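Beta-1,4-galactanase (Humicola insolens, PDB 1HJQ) cleaves the beta-1,4-galactosidic linkages of type I arabinogalactans, as a family 53 glycoside hydrolase of clan GH-A. Local coordinates at residues G75-F80 against I129-N134; N134-G139 against N189-N194; R155-A160 against G199-S204; K174-L179 against F206-V211. One frame throughout, in Å; residues are numbered along the deposited sequence.

Contact 1: G75-F80 against I129-N134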
loop_
_atom_site.group_PDB
_atom_site.type_symbol
_atom_site.label_atom_id
_atom_site.label_comp_id
_atom_site.label_asym_id
_atom_site.label_seq_id
_atom_site.Cartn_x
_atom_site.Cartn_y
_atom_site.Cartn_z
ATOM N N GLY A 75 3.034 -8.254 -11.099
ATOM C CA GLY A 75 3.158 -8.932 -9.824
ATOM C C GLY A 75 2.021 -8.514 -8.909
ATOM O O GLY A 75 1.303 -7.540 -9.184
ATOM N N LEU A 76 1.870 -9.229 -7.803
ATOM C CA LEU A 76 0.796 -8.957 -6.871
ATOM C C LEU A 76 1.254 -8.608 -5.451
ATOM O O LEU A 76 2.106 -9.276 -4.870
ATOM C CB LEU A 76 -0.136 -10.171 -6.829
ATOM C CG LEU A 76 -1.350 -10.107 -5.906
ATOM C CD1 LEU A 76 -2.277 -8.979 -6.358
ATOM C CD2 LEU A 76 -2.070 -11.440 -5.934
ATOM N N TYR A 77 0.662 -7.553 -4.905
ATOM C CA TYR A 77 0.945 -7.084 -3.554
ATOM C C TYR A 77 -0.434 -6.980 -2.881
ATOM O O TYR A 77 -1.224 -6.067 -3.174
ATOM C CB TYR A 77 1.662 -5.724 -3.641
ATOM C CG TYR A 77 1.767 -4.880 -2.370
ATOM C CD1 TYR A 77 1.222 -5.296 -1.150
ATOM C CD2 TYR A 77 2.368 -3.618 -2.419
ATOM C CE1 TYR A 77 1.268 -4.471 -0.023
ATOM C CE2 TYR A 77 2.419 -2.784 -1.300
ATOM C CZ TYR A 77 1.867 -3.208 -0.109
ATOM O OH TYR A 77 1.892 -2.353 0.975
ATOM N N ILE A 78 -0.726 -7.949 -2.014
ATOM C CA ILE A 78 -1.996 -7.998 -1.294
ATOM C C ILE A 78 -1.893 -7.149 -0.035
ATOM O O ILE A 78 -1.014 -7.354 0.794
ATOM C CB ILE A 78 -2.375 -9.454 -0.910
ATOM C CG1 ILE A 78 -2.676 -10.269 -2.175
ATOM C CG2 ILE A 78 -3.588 -9.456 0.025
ATOM C CD1 ILE A 78 -3.955 -9.869 -2.901
ATOM N N ASN A 79 -2.811 -6.199 0.090
ATOM C CA ASN A 79 -2.844 -5.266 1.206
ATOM C C ASN A 79 -4.050 -5.504 2.114
ATOM O O ASN A 79 -5.143 -5.004 1.847
ATOM C CB ASN A 79 -2.865 -3.848 0.623
ATOM C CG ASN A 79 -3.242 -2.781 1.633
ATOM O OD1 ASN A 79 -3.851 -1.787 1.262
ATOM N ND2 ASN A 79 -2.875 -2.969 2.896
ATOM N N PHE A 80 -3.842 -6.274 3.180
ATOM C CA PHE A 80 -4.891 -6.585 4.150
ATOM C C PHE A 80 -5.186 -5.391 5.034
ATOM O O PHE A 80 -4.266 -4.814 5.602
ATOM C CB PHE A 80 -4.463 -7.728 5.078
ATOM C CG PHE A 80 -4.640 -9.096 4.493
ATOM C CD1 PHE A 80 -5.892 -9.523 4.053
ATOM C CD2 PHE A 80 -3.561 -9.966 4.391
ATOM C CE1 PHE A 80 -6.064 -10.792 3.516
ATOM C CE2 PHE A 80 -3.728 -11.237 3.854
ATOM C CZ PHE A 80 -4.986 -11.648 3.415
ATOM N N ILE A 129 3.799 -9.969 -2.408
ATOM C CA ILE A 129 3.959 -9.205 -1.178
ATOM C C ILE A 129 2.620 -9.183 -0.452
ATOM O O ILE A 129 1.568 -9.103 -1.088
ATOM C CB ILE A 129 4.360 -7.747 -1.438
ATOM C CG1 ILE A 129 5.738 -7.682 -2.086
ATOM C CG2 ILE A 129 4.376 -6.980 -0.130
ATOM C CD1 ILE A 129 6.163 -6.274 -2.429
ATOM N N VAL A 130 2.668 -9.259 0.875
ATOM C CA VAL A 130 1.466 -9.221 1.701
ATOM C C VAL A 130 1.722 -8.325 2.901
ATOM O O VAL A 130 2.660 -8.561 3.665
ATOM C CB VAL A 130 1.089 -10.609 2.271
ATOM C CG1 VAL A 130 -0.261 -10.532 2.963
ATOM C CG2 VAL A 130 1.053 -11.640 1.176
ATOM N N SER A 131 0.911 -7.289 3.067
ATOM C CA SER A 131 1.075 -6.433 4.232
ATOM C C SER A 131 0.019 -6.899 5.216
ATOM O O SER A 131 -1.161 -6.986 4.879
ATOM C CB SER A 131 0.871 -4.946 3.893
ATOM O OG SER A 131 -0.492 -4.631 3.687
ATOM N N ILE A 132 0.449 -7.245 6.420
ATOM C CA ILE A 132 -0.488 -7.688 7.424
ATOM C C ILE A 132 -1.023 -6.455 8.148
ATOM O O ILE A 132 -0.652 -6.158 9.282
ATOM C CB ILE A 132 0.190 -8.659 8.400
ATOM C CG1 ILE A 132 1.572 -8.129 8.790
ATOM C CG2 ILE A 132 0.324 -10.026 7.750
ATOM C CD1 ILE A 132 2.290 -8.988 9.806
ATOM N N GLY A 133 -1.894 -5.728 7.461
ATOM C CA GLY A 133 -2.472 -4.525 8.022
ATOM C C GLY A 133 -2.233 -3.366 7.077
ATOM O O GLY A 133 -1.460 -3.499 6.124
ATOM N N ASN A 134 -2.897 -2.238 7.330
ATOM C CA ASN A 134 -2.739 -1.050 6.494
ATOM C C ASN A 134 -2.518 0.193 7.354
ATOM O O ASN A 134 -3.422 0.621 8.074
ATOM C CB ASN A 134 -3.976 -0.833 5.629
ATOM C CG ASN A 134 -3.778 0.277 4.610
ATOM O OD1 ASN A 134 -3.101 0.087 3.598
ATOM N ND2 ASN A 134 -4.353 1.451 4.885
#
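Y77, I78 and N79 pair with I129, V130 and S131 as neighbouring parallel strands in the eight-stranded TIM barrel, and N134 ends the second segment beside the catalytic centre. The backbone ladder runs from L76 to F80: I129 N gives to L76 O, I78 N gives to I129 O at 2.7 Å, S131 N gives to I78 O at 3.0 Å, and the longer F80 N to S131 O bond closes the row. The strand axes are only 8° apart.

Y77, I129, N79 and S131 share one face of this sheet. CG of Y77 lies anti to its backbone N (chi1 166°), which puts the phenol flat beneath I129; CG2 comes down over the ring face, 4.0 Å from its centroid, as a CH-pi contact. S131 CB sits at the ring edge, 4.0 Å from Y77 CE1, while S131 OG reaches forward along its own chain to give a hydrogen bond to G133 O at 2.9 Å. On the face of I78, V130 and F80, V130 CG1 meets F80 CD2 obliquely at 3.6 Å, and I78 CG2 lies over the centre of the F80 ring.

N134, its ND2 hydrogen-bonded to A87 O, has its side chain about 4 Å from that of the assigned nucleophile E245. Helix 102-123 covers the I78, V130 and F80 face through M117 and F120; strand 43-48 lies beyond 75-80, and strand 174-179 beyond 129-132.

Contact 2: N134-G139 against N189-N194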
loop_
_atom_site.group_PDB
_atom_site.type_symbol
_atom_site.label_atom_id
_atom_site.label_comp_id
_atom_site.label_asym_id
_atom_site.label_seq_id
_atom_site.Cartn_x
_atom_site.Cartn_y
_atom_site.Cartn_z
ATOM N N ASN A 134 -2.897 -2.238 7.330
ATOM C CA ASN A 134 -2.739 -1.050 6.494
ATOM C C ASN A 134 -2.518 0.193 7.354
ATOM O O ASN A 134 -3.422 0.621 8.074
ATOM C CB ASN A 134 -3.976 -0.833 5.629
ATOM C CG ASN A 134 -3.778 0.277 4.610
ATOM O OD1 ASN A 134 -3.101 0.087 3.598
ATOM N ND2 ASN A 134 -4.353 1.451 4.885
ATOM N N GLU A 135 -1.327 0.781 7.261
ATOM C CA GLU A 135 -0.992 1.969 8.043
ATOM C C GLU A 135 -1.383 1.733 9.503
ATOM O O GLU A 135 -2.106 2.536 10.097
ATOM C CB GLU A 135 -1.734 3.208 7.511
ATOM C CG GLU A 135 -1.422 3.578 6.066
ATOM C CD GLU A 135 -1.859 5.003 5.705
ATOM O OE1 GLU A 135 -3.016 5.374 5.991
ATOM O OE2 GLU A 135 -1.047 5.754 5.124
ATOM N N ILE A 136 -0.907 0.626 10.068
ATOM C CA ILE A 136 -1.220 0.273 11.446
ATOM C C ILE A 136 -0.386 1.004 12.505
ATOM O O ILE A 136 -0.099 0.449 13.561
ATOM C CB ILE A 136 -1.091 -1.256 11.665
ATOM C CG1 ILE A 136 0.321 -1.733 11.290
ATOM C CG2 ILE A 136 -2.137 -1.978 10.827
ATOM C CD1 ILE A 136 0.557 -3.243 11.466
ATOM N N THR A 137 -0.031 2.258 12.231
ATOM C CA THR A 137 0.764 3.060 13.158
ATOM C C THR A 137 0.164 3.132 14.561
ATOM O O THR A 137 0.894 3.146 15.551
ATOM C CB THR A 137 0.924 4.493 12.662
ATOM O OG1 THR A 137 1.291 4.485 11.278
ATOM C CG2 THR A 137 1.990 5.198 13.464
ATOM N N GLN A 138 -1.160 3.215 14.645
ATOM C CA GLN A 138 -1.824 3.264 15.944
ATOM C C GLN A 138 -2.397 1.881 16.234
ATOM O O GLN A 138 -3.386 1.736 16.960
ATOM C CB GLN A 138 -2.952 4.304 15.956
ATOM C CG GLN A 138 -2.494 5.754 15.795
ATOM C CD GLN A 138 -1.329 6.122 16.717
ATOM O OE1 GLN A 138 -1.399 5.948 17.936
ATOM N NE2 GLN A 138 -0.252 6.641 16.129
ATOM N N GLY A 139 -1.768 0.867 15.646
ATOM C CA GLY A 139 -2.215 -0.497 15.851
ATOM C C GLY A 139 -3.303 -0.926 14.879
ATOM O O GLY A 139 -3.593 -0.225 13.909
ATOM N N ASN A 189 10.501 4.306 14.596
ATOM C CA ASN A 189 11.372 3.779 15.653
ATOM C C ASN A 189 10.542 3.392 16.876
ATOM O O ASN A 189 10.679 2.276 17.369
ATOM C CB ASN A 189 12.463 4.822 16.027
ATOM C CG ASN A 189 13.496 4.272 17.018
ATOM O OD1 ASN A 189 13.588 3.058 17.204
ATOM N ND2 ASN A 189 14.287 5.159 17.637
ATOM N N TRP A 190 9.721 4.317 17.373
ATOM C CA TRP A 190 8.835 4.078 18.517
ATOM C C TRP A 190 7.981 2.814 18.306
ATOM O O TRP A 190 7.927 1.911 19.146
ATOM C CB TRP A 190 7.941 5.310 18.672
ATOM C CG TRP A 190 6.681 5.130 19.437
ATOM C CD1 TRP A 190 6.552 5.084 20.787
ATOM C CD2 TRP A 190 5.352 5.058 18.899
ATOM N NE1 TRP A 190 5.225 4.999 21.133
ATOM C CE2 TRP A 190 4.466 4.981 19.992
ATOM C CE3 TRP A 190 4.825 5.055 17.600
ATOM C CZ2 TRP A 190 3.074 4.904 19.830
ATOM C CZ3 TRP A 190 3.432 4.977 17.437
ATOM C CH2 TRP A 190 2.579 4.903 18.550
ATOM N N TRP A 191 7.310 2.758 17.168
ATOM C CA TRP A 191 6.459 1.626 16.854
ATOM C C TRP A 191 7.178 0.274 16.843
ATOM O O TRP A 191 6.881 -0.606 17.659
ATOM C CB TRP A 191 5.789 1.830 15.500
ATOM C CG TRP A 191 4.591 0.968 15.334
ATOM C CD1 TRP A 191 3.309 1.269 15.696
ATOM C CD2 TRP A 191 4.555 -0.353 14.787
ATOM N NE1 TRP A 191 2.472 0.219 15.405
ATOM C CE2 TRP A 191 3.212 -0.792 14.844
ATOM C CE3 TRP A 191 5.525 -1.211 14.256
ATOM C CZ2 TRP A 191 2.814 -2.049 14.386
ATOM C CZ3 TRP A 191 5.133 -2.454 13.804
ATOM C CH2 TRP A 191 3.786 -2.864 13.871
ATOM N N TYR A 192 8.113 0.099 15.914
ATOM C CA TYR A 192 8.830 -1.169 15.808
ATOM C C TYR A 192 9.531 -1.569 17.102
ATOM O O TYR A 192 9.521 -2.742 17.487
ATOM C CB TYR A 192 9.827 -1.116 14.642
ATOM C CG TYR A 192 9.169 -1.213 13.276
ATOM C CD1 TYR A 192 8.584 -2.413 12.841
ATOM C CD2 TYR A 192 9.119 -0.111 12.425
ATOM C CE1 TYR A 192 7.973 -2.508 11.596
ATOM C CE2 TYR A 192 8.510 -0.190 11.176
ATOM C CZ TYR A 192 7.939 -1.392 10.764
ATOM O OH TYR A 192 7.351 -1.477 9.517
ATOM N N THR A 193 10.132 -0.598 17.778
ATOM C CA THR A 193 10.815 -0.881 19.027
ATOM C C THR A 193 9.833 -1.521 20.007
ATOM O O THR A 193 10.064 -2.618 20.523
ATOM C CB THR A 193 11.382 0.408 19.654
ATOM O OG1 THR A 193 12.471 0.886 18.851
ATOM C CG2 THR A 193 11.868 0.145 21.090
ATOM N N ASN A 194 8.730 -0.830 20.253
ATOM C CA ASN A 194 7.729 -1.340 21.171
ATOM C C ASN A 194 7.130 -2.677 20.747
ATOM O O ASN A 194 6.930 -3.552 21.587
ATOM C CB ASN A 194 6.627 -0.306 21.360
ATOM C CG ASN A 194 7.051 0.828 22.264
ATOM O OD1 ASN A 194 7.313 0.623 23.450
ATOM N ND2 ASN A 194 7.123 2.034 21.715
#
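W191 reaches from helix 185-198 of the TIM barrel to I136 and T137, in the loop that follows strand 129-132 and carries the assigned proton donor E135. Its CB points toward the loop, and with CG anti to the backbone N (chi1 -161°) the indole reaches it with its CD1-NE1 edge and CZ2-CH2 side. CD1 lies 3.1 Å from T137 O, which is at the ring edge. NE1 comes next, 3.2 Å from I136 O, which takes the backbone N-H of G139. Farther round the six-membered ring, CZ2 packs on I136 CD1 at 3.9 Å, and CH2 touches both that methyl and CD1 of L157 on helix 150-165. On the other side CE3 stands 3.6 Å above the plane of the Y192 ring, near its rim. Cut back to alanine, W191 would probably leave I136 CD1 and L157 without their shared partner and open a gap there. W150 meets the indoles of W190 and W191 edge-to-face. T137 OG1 turns to D180, and the Q138 amide, hydrogen-bonded through OE1 to T147, brings NE2 obliquely to 4.1 Å from W190 CH2, planes 20° apart. W190 itself brings CZ3 to 3.7 Å from T137 O.

Contact 3: R155-A160 against G199-S204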
loop_
_atom_site.group_PDB
_atom_site.type_symbol
_atom_site.label_atom_id
_atom_site.label_comp_id
_atom_site.label_asym_id
_atom_site.label_seq_id
_atom_site.Cartn_x
_atom_site.Cartn_y
_atom_site.Cartn_z
ATOM N N ARG A 155 1.363 -9.826 19.238
ATOM C CA ARG A 155 0.619 -11.067 19.355
ATOM C C ARG A 155 -0.227 -11.238 18.084
ATOM O O ARG A 155 -0.218 -12.285 17.434
ATOM C CB ARG A 155 -0.256 -10.959 20.606
ATOM C CG ARG A 155 -0.929 -12.209 21.047
ATOM C CD ARG A 155 0.037 -13.278 21.518
ATOM N NE ARG A 155 -0.723 -14.509 21.652
ATOM C CZ ARG A 155 -1.518 -14.784 22.678
ATOM N NH1 ARG A 155 -1.636 -13.925 23.685
ATOM N NH2 ARG A 155 -2.250 -15.889 22.664
ATOM N N LEU A 156 -0.938 -10.185 17.711
ATOM C CA LEU A 156 -1.773 -10.238 16.523
ATOM C C LEU A 156 -0.971 -10.411 15.242
ATOM O O LEU A 156 -1.314 -11.231 14.394
ATOM C CB LEU A 156 -2.639 -8.978 16.436
ATOM C CG LEU A 156 -3.803 -8.996 17.422
ATOM C CD1 LEU A 156 -4.545 -7.677 17.373
ATOM C CD2 LEU A 156 -4.733 -10.160 17.090
ATOM N N LEU A 157 0.099 -9.645 15.098
ATOM C CA LEU A 157 0.900 -9.728 13.890
ATOM C C LEU A 157 1.552 -11.093 13.731
ATOM O O LEU A 157 1.594 -11.639 12.630
ATOM C CB LEU A 157 1.943 -8.613 13.881
ATOM C CG LEU A 157 1.321 -7.211 13.981
ATOM C CD1 LEU A 157 2.416 -6.147 14.034
ATOM C CD2 LEU A 157 0.386 -6.982 12.805
ATOM N N HIS A 158 2.047 -11.658 14.826
ATOM C CA HIS A 158 2.676 -12.971 14.756
ATOM C C HIS A 158 1.702 -13.973 14.134
ATOM O O HIS A 158 2.054 -14.703 13.206
ATOM C CB HIS A 158 3.082 -13.455 16.144
ATOM C CG HIS A 158 3.629 -14.847 16.150
ATOM N ND1 HIS A 158 4.865 -15.164 15.619
ATOM C CD2 HIS A 158 3.083 -16.020 16.552
ATOM C CE1 HIS A 158 5.052 -16.468 15.693
ATOM N NE2 HIS A 158 3.984 -17.012 16.255
ATOM N N SER A 159 0.476 -13.997 14.649
ATOM C CA SER A 159 -0.546 -14.903 14.146
ATOM C C SER A 159 -0.820 -14.667 12.666
ATOM O O SER A 159 -0.942 -15.618 11.889
ATOM C CB SER A 159 -1.842 -14.727 14.932
ATOM O OG SER A 159 -1.664 -15.071 16.291
ATOM N N ALA A 160 -0.920 -13.397 12.281
ATOM C CA ALA A 160 -1.179 -13.041 10.890
ATOM C C ALA A 160 -0.020 -13.457 9.998
ATOM O O ALA A 160 -0.219 -13.992 8.906
ATOM C CB ALA A 160 -1.409 -11.555 10.771
ATOM N N GLY A 199 8.065 -9.724 22.149
ATOM C CA GLY A 199 8.466 -11.118 22.074
ATOM C C GLY A 199 7.669 -11.952 21.080
ATOM O O GLY A 199 8.261 -12.644 20.251
ATOM N N PRO A 200 6.327 -11.909 21.126
ATOM C CA PRO A 200 5.495 -12.687 20.205
ATOM C C PRO A 200 5.792 -12.447 18.722
ATOM O O PRO A 200 5.863 -13.398 17.939
ATOM C CB PRO A 200 4.085 -12.270 20.596
ATOM C CG PRO A 200 4.220 -12.003 22.063
ATOM C CD PRO A 200 5.483 -11.194 22.101
ATOM N N PHE A 201 5.956 -11.184 18.328
ATOM C CA PHE A 201 6.262 -10.869 16.933
ATOM C C PHE A 201 7.773 -10.860 16.775
ATOM O O PHE A 201 8.446 -9.935 17.223
ATOM C CB PHE A 201 5.694 -9.506 16.550
ATOM C CG PHE A 201 5.701 -9.242 15.072
ATOM C CD1 PHE A 201 5.174 -10.174 14.187
ATOM C CD2 PHE A 201 6.191 -8.044 14.568
ATOM C CE1 PHE A 201 5.128 -9.918 12.828
ATOM C CE2 PHE A 201 6.150 -7.774 13.202
ATOM C CZ PHE A 201 5.616 -8.712 12.331
ATOM N N GLU A 202 8.298 -11.891 16.127
ATOM C CA GLU A 202 9.734 -12.032 15.956
ATOM C C GLU A 202 10.304 -11.431 14.689
ATOM O O GLU A 202 9.593 -11.200 13.714
ATOM C CB GLU A 202 10.110 -13.506 16.010
ATOM C CG GLU A 202 9.450 -14.265 17.144
ATOM C CD GLU A 202 10.031 -15.654 17.317
ATOM O OE1 GLU A 202 11.233 -15.751 17.660
ATOM O OE2 GLU A 202 9.294 -16.642 17.109
ATOM N N MET A 203 11.610 -11.199 14.711
ATOM C CA MET A 203 12.303 -10.637 13.569
ATOM C C MET A 203 12.146 -11.509 12.330
ATOM O O MET A 203 12.116 -11.000 11.211
ATOM C CB MET A 203 13.785 -10.462 13.889
ATOM C CG MET A 203 14.056 -9.402 14.931
ATOM S SD MET A 203 13.350 -7.819 14.453
ATOM C CE MET A 203 14.421 -7.416 13.067
ATOM N N SER A 204 12.034 -12.817 12.521
ATOM C CA SER A 204 11.889 -13.719 11.385
ATOM C C SER A 204 10.442 -13.845 10.907
ATOM O O SER A 204 10.169 -14.576 9.954
ATOM C CB SER A 204 12.445 -15.107 11.731
ATOM O OG SER A 204 11.769 -15.686 12.834
#
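H158 and P200 meet across the contact, and H158 ND1 and E202 N both give hydrogen bonds to OD2 of D205. This shared carboxylate oxygen ties helix 150-165 to the loop that follows helix 185-198. P200 O also lies close, 3.1 Å from H158 ND1, but at an angle too poor for a bond, and it stands obliquely to the imidazole. The bonded D205 carboxylate, with E202 OE2 farther off at 4.9 Å from H158 ND1, may favour the charged form of the imidazole.

The rest is apolar packing. L157 sets its CB over one face of the F201 ring, 3.7 Å from the centroid and 19° off the normal, a CH-pi contact displaced toward the CD1-CE1 side. F201 CG is anti to the backbone N (chi1 -167°), which carries the ring in under the helix; there CD1 comes 3.5 Å from H158 N. At the outer end P200 presses CB against the helix backbone, 3.9 Å from R155 CA.

F201 wedges between helices: A154 of 150-165 and V195 and L196 of 185-198 touch it, and its ring also meets F206, just ahead of strand 208-212. R155 and S159 face helix 102-123.

Contact 4: K174-L179 against F206-V211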
loop_
_atom_site.group_PDB
_atom_site.type_symbol
_atom_site.label_atom_id
_atom_site.label_comp_id
_atom_site.label_asym_id
_atom_site.label_seq_id
_atom_site.Cartn_x
_atom_site.Cartn_y
_atom_site.Cartn_z
ATOM N N LYS A 174 6.638 -12.028 0.494
ATOM C CA LYS A 174 7.367 -11.304 1.513
ATOM C C LYS A 174 6.313 -10.695 2.418
ATOM O O LYS A 174 5.356 -10.083 1.949
ATOM C CB LYS A 174 8.219 -10.212 0.874
ATOM C CG LYS A 174 9.233 -10.763 -0.102
ATOM C CD LYS A 174 10.175 -9.700 -0.623
ATOM C CE LYS A 174 11.267 -10.335 -1.464
ATOM N NZ LYS A 174 12.351 -9.365 -1.764
ATOM N N ILE A 175 6.474 -10.881 3.717
ATOM C CA ILE A 175 5.515 -10.345 4.662
ATOM C C ILE A 175 5.934 -8.930 5.023
ATOM O O ILE A 175 7.079 -8.690 5.402
ATOM C CB ILE A 175 5.438 -11.236 5.906
ATOM C CG1 ILE A 175 5.044 -12.655 5.474
ATOM C CG2 ILE A 175 4.430 -10.664 6.891
ATOM C CD1 ILE A 175 5.172 -13.710 6.560
ATOM N N MET A 176 4.995 -8.001 4.894
ATOM C CA MET A 176 5.265 -6.596 5.155
ATOM C C MET A 176 4.416 -5.967 6.259
ATOM O O MET A 176 3.249 -6.303 6.432
ATOM C CB MET A 176 5.058 -5.794 3.860
ATOM C CG MET A 176 5.124 -4.286 4.039
ATOM S SD MET A 176 4.394 -3.387 2.668
ATOM C CE MET A 176 5.620 -3.682 1.369
ATOM N N VAL A 177 5.032 -5.057 7.009
ATOM C CA VAL A 177 4.347 -4.310 8.057
ATOM C C VAL A 177 4.300 -2.898 7.488
ATOM O O VAL A 177 5.328 -2.331 7.116
ATOM C CB VAL A 177 5.117 -4.337 9.397
ATOM C CG1 VAL A 177 4.502 -3.326 10.371
ATOM C CG2 VAL A 177 5.044 -5.740 9.998
ATOM N N HIS A 178 3.092 -2.357 7.400
ATOM C CA HIS A 178 2.858 -1.045 6.816
ATOM C C HIS A 178 2.461 0.030 7.823
ATOM O O HIS A 178 1.464 -0.100 8.535
ATOM C CB HIS A 178 1.784 -1.191 5.725
ATOM C CG HIS A 178 1.352 0.100 5.105
ATOM N ND1 HIS A 178 2.126 1.240 5.136
ATOM C CD2 HIS A 178 0.233 0.422 4.413
ATOM C CE1 HIS A 178 1.501 2.210 4.492
ATOM N NE2 HIS A 178 0.352 1.740 4.044
ATOM N N LEU A 179 3.263 1.088 7.867
ATOM C CA LEU A 179 3.036 2.224 8.755
ATOM C C LEU A 179 2.967 3.467 7.884
ATOM O O LEU A 179 3.555 3.492 6.806
ATOM C CB LEU A 179 4.199 2.369 9.738
ATOM C CG LEU A 179 4.188 1.650 11.088
ATOM C CD1 LEU A 179 3.745 0.225 10.942
ATOM C CD2 LEU A 179 5.584 1.723 11.684
ATOM N N PHE A 206 8.592 -11.293 9.721
ATOM C CA PHE A 206 8.302 -10.415 8.594
ATOM C C PHE A 206 9.533 -10.108 7.771
ATOM O O PHE A 206 10.654 -10.295 8.224
ATOM C CB PHE A 206 7.613 -9.121 9.047
ATOM C CG PHE A 206 8.495 -8.172 9.795
ATOM C CD1 PHE A 206 9.027 -8.516 11.031
ATOM C CD2 PHE A 206 8.723 -6.892 9.301
ATOM C CE1 PHE A 206 9.769 -7.590 11.768
ATOM C CE2 PHE A 206 9.458 -5.967 10.024
ATOM C CZ PHE A 206 9.979 -6.317 11.262
ATOM N N ASP A 207 9.316 -9.633 6.553
ATOM C CA ASP A 207 10.421 -9.358 5.646
ATOM C C ASP A 207 10.518 -7.921 5.170
ATOM O O ASP A 207 11.601 -7.438 4.841
ATOM C CB ASP A 207 10.299 -10.272 4.428
ATOM C CG ASP A 207 9.970 -11.701 4.812
ATOM O OD1 ASP A 207 10.795 -12.335 5.501
ATOM O OD2 ASP A 207 8.885 -12.187 4.434
ATOM N N MET A 208 9.389 -7.233 5.129
ATOM C CA MET A 208 9.401 -5.866 4.646
ATOM C C MET A 208 8.778 -4.872 5.600
ATOM O O MET A 208 7.978 -5.220 6.471
ATOM C CB MET A 208 8.663 -5.766 3.301
ATOM C CG MET A 208 9.185 -6.681 2.199
ATOM S SD MET A 208 8.368 -6.397 0.603
ATOM C CE MET A 208 9.269 -4.967 0.033
ATOM N N MET A 209 9.179 -3.624 5.419
ATOM C CA MET A 209 8.655 -2.514 6.174
ATOM C C MET A 209 8.253 -1.535 5.081
ATOM O O MET A 209 9.110 -1.011 4.355
ATOM C CB MET A 209 9.723 -1.908 7.084
ATOM C CG MET A 209 10.017 -2.735 8.327
ATOM S SD MET A 209 11.196 -1.918 9.441
ATOM C CE MET A 209 11.353 -3.141 10.773
ATOM N N GLY A 210 6.942 -1.336 4.935
ATOM C CA GLY A 210 6.431 -0.416 3.932
ATOM C C GLY A 210 6.004 0.878 4.598
ATOM O O GLY A 210 5.649 0.869 5.773
ATOM N N VAL A 211 6.040 1.989 3.862
ATOM C CA VAL A 211 5.647 3.276 4.426
ATOM C C VAL A 211 4.871 4.145 3.457
ATOM O O VAL A 211 5.061 4.078 2.249
ATOM C CB VAL A 211 6.868 4.108 4.886
ATOM C CG1 VAL A 211 7.715 3.301 5.836
ATOM C CG2 VAL A 211 7.685 4.560 3.683
#
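M176 and M208, V177 and M209, H178 and G210, and L179 and V211 are partners in a parallel ladder. The hydrogen bonds begin with a double one: I175 O accepts from both D207 N and M208 N, each at 2.7 Å. D207 OD2 takes I175 N at 2.8 Å, nearly straight (170°), on the anti side of the carboxylate. Bonds from V177 N to M208 O, G210 N to V177 O and L179 N to G210 O continue the ladder.

Apolar contacts fall on both faces. M176 and M208 meet CB to CB at 3.6 Å; a bend in the M176 chain (chi3 -71°) brings its CE to 3.9 Å from M208 SD. M176 SD passes 3.8 Å from G210 CA, room that a side chain at G210 would take. With a serine for M176, M208 SD would probably lose its methyl neighbour and G210 CA the sulfur packed on it. On the other face V177 CG2 meets F206 CD2 at 3.9 Å.

K174 NZ makes a salt bridge with E240, and toward the strand's other end H178 NE2 hydrogen-bonds to E245, the assigned nucleophile. Strand 174-179, helix 185-198 and strand 208-212 make up one beta-alpha-beta unit of the TIM barrel.

In the fold
From the N terminus, contact 1 comes first: 75-80 meets 129-134 after a loop of 48 residues that includes helix 102-123. It closes before the others open, though N134 also begins contact 2. The remaining three interlock: 134-139, 155-160 and 174-179 come in that order, and their partners 189-194, 199-204 and 206-211 follow in the same order, so contacts 2, 3 and 4 cross one another and none nests. Contacts 1 and 4 join the same barrel sheet, where V130 and I132 pair with M176. Contacts 2 and 3 tie helices 150-165 and 185-198 and their loops around it, with L157 touching both W191 and F201.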